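PDB 6I8F: EH1AB1 from Metagenome, which probably hydrolyses carboxylic esters, using an alpha/beta-hydrolase fold and what looks like a serine-histidine-aspartate triad. Local coordinates for residues 21-26 / 303-308; 183-188 / 258-263; 82-87 / 108-113; 239-242 / 247-250. One frame throughout, in Å; residues are numbered along the deposited sequence.

Interaction 1: residues 21-26 / 303-308; sequences RNLLDL and FSLTRF
The N-terminal helix 18-32, which probably belongs to the cap of this alpha/beta hydrolase, packs through L23 and L26 onto L305 and F308 of the loop between strand 298-299 and helix 310-327. That loop follows closely on H300, the probable catalytic histidine. No hydrogen bond joins the two segments; the join is wholly apolar. L23 carries most of it. With its CG anti to the backbone N (chi1 -180°), its two methyls part: CD1 goes over F308, while CD2 reaches CD1 of L305 at 4.3 Å. CD1 of L23 makes a CH-pi contact, 4.1 Å from the centroid of the F308 ring and 26° off the ring normal, so it sits over the face but displaced from the middle. Its closest ring atom is CG of F308, at 3.7 Å. One helical turn further on, L26 brings its CD1 to within 4.0 Å of CE1 of F308, approaching the ring obliquely. L23, the buried member of the group, also touches I299 and L309. Cut back to an alanine, F308 would probably leave the CD1 methyls of L23 and L26 without their aromatic partner and open a gap between helix and loop. The loop is shaped by an inverse gamma turn centred on L305, and a backbone bond runs from F308 N to L305 O. On the far face of the F308 ring lies its chain neighbour R307, whose CG sits over the ring centre, 4.1 Å above the plane.

Interaction 2: residues 183-188 / 258-263; sequences VVCQAC and GLPPAF
C185 turns its SG beside its own backbone N, anti to the carbonyl carbon (chi1 -65°), and this rotation lays the sulfur against the ring of P260. L259 has the same first torsion (chi1 -69°) and then runs straight on to CD1, which turns the other methyl, CD2, off to the side and onto the helix, although its CB does not point there. Two small patches result. In one, C185 SG meets P260 CG at 3.4 Å, while C185 CB lies 3.7 Å from P260 CD; cysteine and proline thus fit along the CG-CD side of the five-membered ring. In the other, L259 CD2 rests 3.9 Å from Q186 CG, and the same methyl lies 3.9 Å from the backbone O of C185. L259 therefore uses the aliphatic root of Q186 and leaves its amide to other work: Q186 extends past the leucine, and its NE2 bonds to P250 O and Y279 OH. All four touching residues are buried, and no hydrogen bond crosses between them. P260 O, for its part, accepts from Q199 NE2 of strand 198-202. The contact thus seats helix 176-190, which follows the probable nucleophile elbow at S175, against the loop entering strand 262-267, a helix-on-sheet layering that belongs to the alpha/beta-hydrolase fold.

Interaction 3: residues 82-87 / 108-113; sequences RRYRPL and GNIETH
R82 and E111 form the ionic part of this contact, between strand 78-85 and the loop leading into helix 114-124. The arginine grips the carboxylate end-on with two nitrogens: R82 NH2 gives a bond to E111 OE2 at 2.5 Å, and R82 NH1 gives a nearly straight one (168°) to E111 OE1 at 3.1 Å. A weak third bond links NH1 to OE2. Both oxygens lie close to the guanidinium plane, yet the carboxylate is turned 52° against it. A bend in the arginine chain (chi3 -61°) and another at chi2 of E111 bring the charged ends together. The apolar part belongs to I110, whose CG2 sits over one guanidinium face, 3.5 Å from R82 CZ; the same methyl lies 3.8 Å from Y84 OH. A water supplies the polar bridge, donating to Y84 OH at 3.1 Å and to I110 O at 2.6 Å. Within the loop, N109 OD1 accepts from T112 N in an Asx motif, and H113 ND1 donates to T112 OG1 at 2.8 Å. R82 NH1 has a second carboxylate, D114, which also bonds Y84 OH, while R82 NE is held by N69. A leucine in place of R82 would probably leave E111 and D114 without their shared positive mate, and N69 OD1 without the N-H of NE. With the carboxylates of E111 and D114 both against one guanidinium, the arginine is likely to stay charged and to help keep E111 ionised; the methyl of I110 only covers its face.

Interaction 4: residues 239-242 / 247-250; sequences EDTD and RLSP
T241 and D242 run in extended conformation past L248, with D242 CA and L248 CA, the closest pair of alpha carbons, still 8.8 Å apart, so side chains must span the gap. Both segments belong to the long excursion between helix 230-236 and strand 262-267 of the alpha/beta-hydrolase fold, and the contact draws together two arms of one irregular loop only a few residues apart in sequence. L248 does the reaching. Its CG stands beside the backbone N (chi1 -69°) and the chain then continues straight to CD1, which meets the methyl of T241: L248 CD1 to T241 CG2 is 3.7 Å, with the two side chains crossing at about a right angle. On the threonine, CG2 is the branch anti to the backbone N (chi1 -55° for OG1), which turns the hydroxyl off the leucine and lets OG1 bond to P238 O. Polar bonds outside the pair hold the loop: D242 OD1 to T244 OG1, L248 O to S208 OG, and S249 OG to L243 O. L248 is also buried against F141. No hydrogen bond links the segments themselves, and the second touch is a methyl on a carbonyl oxygen, L248 CD1 lying 3.9 Å from D242 O.

In the fold
Interaction 1 ties the N-terminal helix to the last part of the chain, and the other three all lie within the loop it closes. It touches interaction 3 beside the probable catalytic centre: S304 OG packs 3.8 Å from H113 NE2, and H113 in turn bonds D174, the residue before the probable nucleophile S175. Interaction 4 is nested inside interaction 2, and the two are joined by a probable hydrogen bond of 2.9 Å from Q186 NE2 to P250 O, with V183 CG2 packing 3.7 Å from R247 O. Interactions 1 and 2 sit on opposite sides of the chain's centre, their own centres about 31 Å apart. A magnesium ion lies about 5 Å from the side chain of E111 in interaction 3.

Interaction 1: residues 21-26 / 303-308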
loop_
_atom_site.group_PDB
_atom_site.type_symbol
_atom_site.label_atom_id
_atom_site.label_comp_id
_atom_site.label_asym_id
_atom_site.label_seq_id
_atom_site.Cartn_x
_atom_site.Cartn_y
_atom_site.Cartn_z
ATOM N N ARG A 21 21.292 -10.946 4.964
ATOM C CA ARG A 21 22.730 -11.248 5.131
ATOM C C ARG A 21 22.935 -12.765 5.279
ATOM O O ARG A 21 23.786 -13.345 4.612
ATOM C CB ARG A 21 23.297 -10.501 6.342
ATOM C CG ARG A 21 24.477 -9.599 6.011
ATOM C CD ARG A 21 24.837 -8.625 7.124
ATOM N NE ARG A 21 23.726 -7.782 7.560
ATOM C CZ ARG A 21 23.296 -7.688 8.817
ATOM N NH1 ARG A 21 23.869 -8.400 9.774
ATOM N NH2 ARG A 21 22.304 -6.872 9.121
ATOM N N ASN A 22 22.138 -13.392 6.154
ATOM C CA ASN A 22 22.225 -14.832 6.406
ATOM C C ASN A 22 22.033 -15.598 5.094
ATOM O O ASN A 22 22.804 -16.523 4.813
ATOM C CB ASN A 22 21.246 -15.308 7.480
ATOM C CG ASN A 22 21.668 -14.900 8.875
ATOM O OD1 ASN A 22 22.814 -14.501 9.093
ATOM N ND2 ASN A 22 20.749 -14.981 9.824
ATOM N N LEU A 23 21.034 -15.209 4.290
ATOM C CA LEU A 23 20.790 -15.908 3.024
ATOM C C LEU A 23 21.972 -15.708 2.065
ATOM O O LEU A 23 22.356 -16.635 1.344
ATOM C CB LEU A 23 19.496 -15.429 2.357
ATOM C CG LEU A 23 19.189 -16.129 1.034
ATOM C CD1 LEU A 23 19.025 -17.632 1.243
ATOM C CD2 LEU A 23 17.952 -15.556 0.359
ATOM N N LEU A 24 22.497 -14.482 2.005
ATOM C CA LEU A 24 23.597 -14.170 1.089
ATOM C C LEU A 24 24.848 -14.969 1.488
ATOM O O LEU A 24 25.557 -15.468 0.613
ATOM C CB LEU A 24 23.865 -12.663 1.088
ATOM C CG LEU A 24 22.765 -11.795 0.479
ATOM C CD1 LEU A 24 23.157 -10.329 0.539
ATOM C CD2 LEU A 24 22.453 -12.203 -0.953
ATOM N N ASP A 25 25.091 -15.112 2.798
ATOM C CA ASP A 25 26.185 -15.960 3.301
ATOM C C ASP A 25 25.980 -17.410 2.832
ATOM O O ASP A 25 26.943 -18.073 2.439
ATOM C CB ASP A 25 26.300 -15.900 4.825
ATOM C CG ASP A 25 26.810 -14.575 5.360
ATOM O OD1 ASP A 25 27.390 -13.808 4.577
ATOM O OD2 ASP A 25 26.608 -14.322 6.557
ATOM N N LEU A 26 24.726 -17.889 2.854
ATOM C CA LEU A 26 24.400 -19.246 2.407
ATOM C C LEU A 26 24.738 -19.431 0.928
ATOM O O LEU A 26 25.311 -20.452 0.538
ATOM C CB LEU A 26 22.919 -19.553 2.640
ATOM C CG LEU A 26 22.645 -20.520 3.786
ATOM C CD1 LEU A 26 21.148 -20.739 3.962
ATOM C CD2 LEU A 26 23.365 -21.846 3.560
ATOM N N PHE A 303 10.035 -12.230 -2.477
ATOM C CA PHE A 303 8.571 -12.435 -2.480
ATOM C C PHE A 303 8.254 -13.932 -2.517
ATOM O O PHE A 303 7.211 -14.357 -2.028
ATOM C CB PHE A 303 7.928 -11.712 -3.674
ATOM C CG PHE A 303 6.428 -11.524 -3.640
ATOM C CD1 PHE A 303 5.602 -12.274 -4.463
ATOM C CD2 PHE A 303 5.846 -10.545 -2.852
ATOM C CE1 PHE A 303 4.227 -12.082 -4.468
ATOM C CE2 PHE A 303 4.473 -10.339 -2.865
ATOM C CZ PHE A 303 3.663 -11.112 -3.671
ATOM N N SER A 304 9.149 -14.722 -3.115
ATOM C CA SER A 304 8.928 -16.150 -3.211
ATOM C C SER A 304 10.028 -16.959 -2.513
ATOM O O SER A 304 9.911 -18.164 -2.471
ATOM C CB SER A 304 8.756 -16.572 -4.644
ATOM O OG SER A 304 9.919 -16.281 -5.388
ATOM N N LEU A 305 11.042 -16.310 -1.931
ATOM C CA LEU A 305 12.081 -17.018 -1.149
ATOM C C LEU A 305 11.687 -17.069 0.327
ATOM O O LEU A 305 12.517 -16.847 1.218
ATOM C CB LEU A 305 13.433 -16.324 -1.326
ATOM C CG LEU A 305 14.084 -16.533 -2.686
ATOM C CD1 LEU A 305 15.184 -15.503 -2.918
ATOM C CD2 LEU A 305 14.631 -17.947 -2.811
ATOM N N THR A 306 10.433 -17.450 0.583
ATOM C CA THR A 306 9.812 -17.224 1.869
ATOM C C THR A 306 10.180 -18.319 2.879
ATOM O O THR A 306 9.777 -18.233 4.025
ATOM C CB THR A 306 8.308 -17.031 1.673
ATOM O OG1 THR A 306 7.807 -18.079 0.846
ATOM C CG2 THR A 306 8.007 -15.687 1.042
ATOM N N ARG A 307 10.963 -19.325 2.471
ATOM C CA ARG A 307 11.572 -20.264 3.423
ATOM C C ARG A 307 12.641 -19.545 4.251
ATOM O O ARG A 307 12.769 -19.783 5.454
ATOM C CB ARG A 307 12.225 -21.439 2.696
ATOM C CG ARG A 307 12.999 -22.368 3.615
ATOM C CD ARG A 307 13.521 -23.552 2.843
ATOM N NE ARG A 307 14.438 -24.315 3.665
ATOM C CZ ARG A 307 15.065 -25.413 3.273
ATOM N NH1 ARG A 307 14.884 -25.878 2.044
ATOM N NH2 ARG A 307 15.868 -26.033 4.129
ATOM N N PHE A 308 13.384 -18.652 3.589
ATOM C CA PHE A 308 14.553 -17.995 4.144
ATOM C C PHE A 308 14.255 -16.569 4.602
ATOM O O PHE A 308 14.899 -16.111 5.539
ATOM C CB PHE A 308 15.674 -17.963 3.110
ATOM C CG PHE A 308 16.107 -19.333 2.672
ATOM C CD1 PHE A 308 16.850 -20.136 3.525
ATOM C CD2 PHE A 308 15.723 -19.840 1.443
ATOM C CE1 PHE A 308 17.251 -21.404 3.129
ATOM C CE2 PHE A 308 16.101 -21.117 1.064
ATOM C CZ PHE A 308 16.869 -21.892 1.903
#

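Interaction 2: residues 183-188 / 258-263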
loop_
_atom_site.group_PDB
_atom_site.type_symbol
_atom_site.label_atom_id
_atom_site.label_comp_id
_atom_site.label_asym_id
_atom_site.label_seq_id
_atom_site.Cartn_x
_atom_site.Cartn_y
_atom_site.Cartn_z
ATOM N N VAL A 183 2.800 -5.178 -19.014
ATOM C CA VAL A 183 2.694 -5.170 -20.470
ATOM C C VAL A 183 1.293 -5.618 -20.888
ATOM O O VAL A 183 0.740 -5.037 -21.807
ATOM C CB VAL A 183 3.804 -6.017 -21.114
ATOM C CG1 VAL A 183 3.526 -6.316 -22.584
ATOM C CG2 VAL A 183 5.153 -5.344 -20.954
ATOM N N VAL A 184 0.726 -6.630 -20.210
ATOM C CA VAL A 184 -0.641 -7.080 -20.512
ATOM C C VAL A 184 -1.609 -5.894 -20.424
ATOM O O VAL A 184 -2.467 -5.730 -21.288
ATOM C CB VAL A 184 -1.107 -8.243 -19.609
ATOM C CG1 VAL A 184 -2.603 -8.500 -19.745
ATOM C CG2 VAL A 184 -0.327 -9.518 -19.891
ATOM N N CYS A 185 -1.481 -5.082 -19.369
ATOM C CA CYS A 185 -2.377 -3.926 -19.174
ATOM C C CYS A 185 -2.246 -2.930 -20.331
ATOM O O CYS A 185 -3.266 -2.458 -20.858
ATOM C CB CYS A 185 -2.094 -3.211 -17.864
ATOM S SG CYS A 185 -2.451 -4.235 -16.412
ATOM N N GLN A 186 -1.001 -2.629 -20.715
ATOM C CA GLN A 186 -0.717 -1.675 -21.805
ATOM C C GLN A 186 -1.217 -2.233 -23.144
ATOM O O GLN A 186 -1.787 -1.479 -23.938
ATOM C CB GLN A 186 0.771 -1.336 -21.889
ATOM C CG GLN A 186 1.234 -0.394 -20.801
ATOM C CD GLN A 186 2.612 0.132 -21.099
ATOM O OE1 GLN A 186 3.035 0.161 -22.255
ATOM N NE2 GLN A 186 3.319 0.539 -20.055
ATOM N N ALA A 187 -1.052 -3.545 -23.346
ATOM C CA ALA A 187 -1.470 -4.231 -24.589
ATOM C C ALA A 187 -2.984 -4.129 -24.782
ATOM O O ALA A 187 -3.453 -3.714 -25.846
ATOM C CB ALA A 187 -1.032 -5.665 -24.570
ATOM N N CYS A 188 -3.745 -4.474 -23.740
ATOM C CA CYS A 188 -5.203 -4.350 -23.792
ATOM C C CYS A 188 -5.618 -2.897 -24.042
ATOM O O CYS A 188 -6.503 -2.619 -24.859
ATOM C CB CYS A 188 -5.856 -4.850 -22.514
ATOM S SG CYS A 188 -5.627 -6.629 -22.311
ATOM N N GLY A 258 -5.506 5.627 -18.318
ATOM C CA GLY A 258 -6.341 4.497 -18.712
ATOM C C GLY A 258 -5.780 3.145 -18.292
ATOM O O GLY A 258 -6.367 2.123 -18.606
ATOM N N LEU A 259 -4.640 3.125 -17.595
ATOM C CA LEU A 259 -4.085 1.889 -17.073
ATOM C C LEU A 259 -4.755 1.593 -15.736
ATOM O O LEU A 259 -5.202 2.511 -15.057
ATOM C CB LEU A 259 -2.568 2.018 -16.930
ATOM C CG LEU A 259 -1.794 2.104 -18.244
ATOM C CD1 LEU A 259 -0.302 2.217 -17.978
ATOM C CD2 LEU A 259 -2.095 0.908 -19.157
ATOM N N PRO A 260 -4.888 0.308 -15.341
ATOM C CA PRO A 260 -5.633 -0.037 -14.135
ATOM C C PRO A 260 -4.928 0.297 -12.821
ATOM O O PRO A 260 -3.710 0.432 -12.773
ATOM C CB PRO A 260 -5.830 -1.551 -14.217
ATOM C CG PRO A 260 -4.818 -2.048 -15.219
ATOM C CD PRO A 260 -4.396 -0.871 -16.069
ATOM N N PRO A 261 -5.687 0.426 -11.710
ATOM C CA PRO A 261 -5.094 0.642 -10.387
ATOM C C PRO A 261 -4.030 -0.429 -10.104
ATOM O O PRO A 261 -4.130 -1.551 -10.580
ATOM C CB PRO A 261 -6.287 0.539 -9.427
ATOM C CG PRO A 261 -7.489 0.878 -10.286
ATOM C CD PRO A 261 -7.155 0.369 -11.670
ATOM N N ALA A 262 -3.012 -0.053 -9.336
ATOM C CA ALA A 262 -1.808 -0.828 -9.243
ATOM C C ALA A 262 -1.330 -0.894 -7.795
ATOM O O ALA A 262 -1.612 -0.009 -6.994
ATOM C CB ALA A 262 -0.746 -0.202 -10.128
ATOM N N PHE A 263 -0.633 -1.995 -7.497
ATOM C CA PHE A 263 0.239 -2.153 -6.366
ATOM C C PHE A 263 1.638 -2.408 -6.934
ATOM O O PHE A 263 1.810 -3.354 -7.699
ATOM C CB PHE A 263 -0.248 -3.307 -5.489
ATOM C CG PHE A 263 0.669 -3.681 -4.355
ATOM C CD1 PHE A 263 0.591 -3.033 -3.136
ATOM C CD2 PHE A 263 1.598 -4.690 -4.493
ATOM C CE1 PHE A 263 1.423 -3.382 -2.085
ATOM C CE2 PHE A 263 2.447 -5.026 -3.452
ATOM C CZ PHE A 263 2.343 -4.384 -2.243
#

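Interaction 3: residues 82-87 / 108-113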
loop_
_atom_site.group_PDB
_atom_site.type_symbol
_atom_site.label_atom_id
_atom_site.label_comp_id
_atom_site.label_asym_id
_atom_site.label_seq_id
_atom_site.Cartn_x
_atom_site.Cartn_y
_atom_site.Cartn_z
ATOM N N ARG A 82 -3.058 -23.172 -13.049
ATOM C CA ARG A 82 -3.473 -23.758 -11.796
ATOM C C ARG A 82 -4.301 -22.720 -11.034
ATOM O O ARG A 82 -3.867 -21.590 -10.852
ATOM C CB ARG A 82 -2.250 -24.253 -11.028
ATOM C CG ARG A 82 -2.583 -24.770 -9.637
ATOM C CD ARG A 82 -1.386 -25.411 -8.991
ATOM N NE ARG A 82 -0.904 -26.559 -9.740
ATOM C CZ ARG A 82 0.309 -27.081 -9.594
ATOM N NH1 ARG A 82 1.099 -26.657 -8.622
ATOM N NH2 ARG A 82 0.739 -28.002 -10.438
ATOM N N ARG A 83 -5.522 -23.101 -10.663
ATOM C CA ARG A 83 -6.440 -22.234 -9.941
ATOM C C ARG A 83 -6.385 -22.591 -8.459
ATOM O O ARG A 83 -6.374 -23.777 -8.096
ATOM C CB ARG A 83 -7.888 -22.373 -10.423
ATOM C CG ARG A 83 -8.042 -22.337 -11.933
ATOM C CD ARG A 83 -9.459 -21.997 -12.342
ATOM N NE ARG A 83 -10.368 -23.102 -12.115
ATOM C CZ ARG A 83 -11.643 -22.982 -11.765
ATOM N NH1 ARG A 83 -12.091 -21.861 -11.218
ATOM N NH2 ARG A 83 -12.463 -23.998 -11.954
ATOM N N TYR A 84 -6.337 -21.547 -7.628
ATOM C CA TYR A 84 -6.339 -21.682 -6.197
ATOM C C TYR A 84 -7.569 -20.965 -5.628
ATOM O O TYR A 84 -7.741 -19.758 -5.835
ATOM C CB TYR A 84 -5.076 -21.064 -5.607
ATOM C CG TYR A 84 -3.770 -21.553 -6.171
ATOM C CD1 TYR A 84 -3.214 -20.989 -7.314
ATOM C CD2 TYR A 84 -3.043 -22.533 -5.516
ATOM C CE1 TYR A 84 -1.983 -21.406 -7.801
ATOM C CE2 TYR A 84 -1.815 -22.961 -5.993
ATOM C CZ TYR A 84 -1.275 -22.390 -7.132
ATOM O OH TYR A 84 -0.055 -22.814 -7.585
ATOM N N ARG A 85 -8.423 -21.722 -4.937
ATOM C CA ARG A 85 -9.602 -21.176 -4.287
ATOM C C ARG A 85 -9.236 -20.884 -2.838
ATOM O O ARG A 85 -8.745 -21.774 -2.142
ATOM C CB ARG A 85 -10.764 -22.162 -4.416
ATOM C CG ARG A 85 -12.066 -21.671 -3.802
ATOM C CD ARG A 85 -13.265 -22.457 -4.293
ATOM N NE ARG A 85 -14.466 -21.781 -3.867
ATOM C CZ ARG A 85 -15.143 -20.873 -4.567
ATOM N NH1 ARG A 85 -14.952 -20.717 -5.869
ATOM N NH2 ARG A 85 -16.037 -20.135 -3.934
ATOM N N PRO A 86 -9.449 -19.643 -2.346
ATOM C CA PRO A 86 -9.088 -19.286 -0.974
ATOM C C PRO A 86 -9.893 -20.077 0.074
ATOM O O PRO A 86 -11.078 -20.333 -0.124
ATOM C CB PRO A 86 -9.412 -17.787 -0.860
ATOM C CG PRO A 86 -10.351 -17.486 -2.015
ATOM C CD PRO A 86 -10.097 -18.537 -3.071
ATOM N N LEU A 87 -9.236 -20.461 1.170
ATOM C CA LEU A 87 -9.924 -21.010 2.335
ATOM C C LEU A 87 -11.075 -20.093 2.742
ATOM O O LEU A 87 -10.894 -18.882 2.841
ATOM C CB LEU A 87 -8.954 -21.106 3.507
ATOM C CG LEU A 87 -8.069 -22.339 3.553
ATOM C CD1 LEU A 87 -7.258 -22.325 4.843
ATOM C CD2 LEU A 87 -8.894 -23.614 3.442
ATOM N N GLY A 108 11.443 -20.826 -13.796
ATOM C CA GLY A 108 10.197 -20.701 -13.053
ATOM C C GLY A 108 9.058 -21.409 -13.762
ATOM O O GLY A 108 9.060 -21.578 -14.988
ATOM N N ASN A 109 8.056 -21.805 -12.979
ATOM C CA ASN A 109 6.848 -22.450 -13.492
ATOM C C ASN A 109 5.796 -22.350 -12.383
ATOM O O ASN A 109 6.021 -21.682 -11.360
ATOM C CB ASN A 109 7.128 -23.900 -13.917
ATOM C CG ASN A 109 7.792 -24.686 -12.809
ATOM O OD1 ASN A 109 7.285 -24.720 -11.692
ATOM N ND2 ASN A 109 8.963 -25.249 -13.071
ATOM N N ILE A 110 4.673 -23.043 -12.555
ATOM C CA ILE A 110 3.613 -23.004 -11.560
ATOM C C ILE A 110 4.142 -23.511 -10.200
ATOM O O ILE A 110 3.773 -22.958 -9.150
ATOM C CB ILE A 110 2.362 -23.741 -12.073
ATOM C CG1 ILE A 110 1.742 -22.952 -13.235
ATOM C CG2 ILE A 110 1.359 -23.974 -10.945
ATOM C CD1 ILE A 110 0.551 -23.616 -13.901
ATOM N N GLU A 111 5.053 -24.495 -10.203
ATOM C CA GLU A 111 5.471 -25.128 -8.957
ATOM C C GLU A 111 6.406 -24.221 -8.146
ATOM O O GLU A 111 6.412 -24.312 -6.931
ATOM C CB GLU A 111 6.170 -26.468 -9.195
ATOM C CG GLU A 111 5.300 -27.504 -9.861
ATOM C CD GLU A 111 4.028 -27.896 -9.127
ATOM O OE1 GLU A 111 3.928 -27.687 -7.899
ATOM O OE2 GLU A 111 3.138 -28.410 -9.799
ATOM N N THR A 112 7.236 -23.412 -8.815
ATOM C CA THR A 112 8.241 -22.568 -8.135
ATOM C C THR A 112 7.555 -21.471 -7.304
ATOM O O THR A 112 8.165 -20.927 -6.385
ATOM C CB THR A 112 9.235 -21.972 -9.142
ATOM O OG1 THR A 112 8.516 -21.216 -10.119
ATOM C CG2 THR A 112 10.063 -23.027 -9.849
ATOM N N HIS A 113 6.304 -21.139 -7.640
ATOM C CA HIS A 113 5.565 -20.033 -7.010
ATOM C C HIS A 113 4.247 -20.523 -6.385
ATOM O O HIS A 113 3.395 -19.723 -6.045
ATOM C CB HIS A 113 5.316 -18.934 -8.053
ATOM C CG HIS A 113 6.550 -18.168 -8.413
ATOM N ND1 HIS A 113 7.619 -18.753 -9.093
ATOM C CD2 HIS A 113 6.889 -16.878 -8.188
ATOM C CE1 HIS A 113 8.558 -17.841 -9.273
ATOM N NE2 HIS A 113 8.131 -16.676 -8.723
HETATM O O HOH W 1 2.012 -21.053 -9.092
#

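Interaction 4: residues 239-242 / 247-250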
loop_
_atom_site.group_PDB
_atom_site.type_symbol
_atom_site.label_atom_id
_atom_site.label_comp_id
_atom_site.label_asym_id
_atom_site.label_seq_id
_atom_site.Cartn_x
_atom_site.Cartn_y
_atom_site.Cartn_z
ATOM N N GLU A 239 18.847 -10.608 -31.221
ATOM C CA GLU A 239 19.733 -9.546 -31.720
ATOM C C GLU A 239 18.940 -8.594 -32.630
ATOM O O GLU A 239 18.117 -9.031 -33.435
ATOM C CB GLU A 239 20.894 -10.176 -32.489
ATOM C CG GLU A 239 21.782 -9.167 -33.179
ATOM C CD GLU A 239 22.998 -9.779 -33.851
ATOM O OE1 GLU A 239 23.037 -11.016 -33.986
ATOM O OE2 GLU A 239 23.905 -9.016 -34.222
ATOM N N ASP A 240 19.204 -7.292 -32.489
ATOM C CA ASP A 240 18.579 -6.224 -33.290
ATOM C C ASP A 240 17.130 -5.957 -32.851
ATOM O O ASP A 240 16.408 -5.237 -33.562
ATOM C CB ASP A 240 18.501 -6.520 -34.796
ATOM C CG ASP A 240 19.799 -6.884 -35.494
ATOM O OD1 ASP A 240 20.835 -6.251 -35.204
ATOM O OD2 ASP A 240 19.755 -7.797 -36.339
ATOM N N THR A 241 16.675 -6.542 -31.736
ATOM C CA THR A 241 15.387 -6.131 -31.197
ATOM C C THR A 241 15.571 -4.693 -30.705
ATOM O O THR A 241 16.564 -4.386 -30.065
ATOM C CB THR A 241 14.871 -7.074 -30.100
ATOM O OG1 THR A 241 14.832 -8.401 -30.627
ATOM C CG2 THR A 241 13.485 -6.704 -29.609
ATOM N N ASP A 242 14.641 -3.814 -31.062
ATOM C CA ASP A 242 14.620 -2.466 -30.520
ATOM C C ASP A 242 14.294 -2.564 -29.022
ATOM O O ASP A 242 13.227 -3.044 -28.646
ATOM C CB ASP A 242 13.595 -1.591 -31.246
ATOM C CG ASP A 242 13.685 -0.124 -30.868
ATOM O OD1 ASP A 242 14.259 0.191 -29.794
ATOM O OD2 ASP A 242 13.188 0.699 -31.653
ATOM N N ARG A 247 7.056 -3.837 -25.066
ATOM C CA ARG A 247 6.948 -5.176 -24.470
ATOM C C ARG A 247 8.210 -5.511 -23.671
ATOM O O ARG A 247 8.168 -6.394 -22.827
ATOM C CB ARG A 247 6.688 -6.252 -25.522
ATOM C CG ARG A 247 5.317 -6.151 -26.180
ATOM C CD ARG A 247 5.251 -6.953 -27.464
ATOM N NE ARG A 247 6.231 -6.487 -28.443
ATOM C CZ ARG A 247 6.439 -7.048 -29.635
ATOM N NH1 ARG A 247 5.716 -8.087 -30.005
ATOM N NH2 ARG A 247 7.385 -6.579 -30.438
ATOM N N LEU A 248 9.323 -4.820 -23.943
ATOM C CA LEU A 248 10.553 -4.971 -23.151
ATOM C C LEU A 248 10.716 -3.828 -22.142
ATOM O O LEU A 248 11.476 -3.954 -21.188
ATOM C CB LEU A 248 11.764 -4.966 -24.090
ATOM C CG LEU A 248 11.945 -6.170 -25.009
ATOM C CD1 LEU A 248 13.079 -5.900 -25.991
ATOM C CD2 LEU A 248 12.236 -7.432 -24.217
ATOM N N SER A 249 10.109 -2.676 -22.440
ATOM C CA SER A 249 10.390 -1.424 -21.751
ATOM C C SER A 249 9.091 -0.660 -21.518
ATOM O O SER A 249 8.914 0.444 -22.038
ATOM C CB SER A 249 11.394 -0.613 -22.537
ATOM O OG SER A 249 12.657 -1.262 -22.542
ATOM N N PRO A 250 8.133 -1.224 -20.744
ATOM C CA PRO A 250 6.834 -0.577 -20.558
ATOM C C PRO A 250 6.917 0.798 -19.872
ATOM O O PRO A 250 6.000 1.615 -20.040
ATOM C CB PRO A 250 6.032 -1.593 -19.724
ATOM C CG PRO A 250 7.085 -2.462 -19.046
ATOM C CD PRO A 250 8.232 -2.515 -20.037
#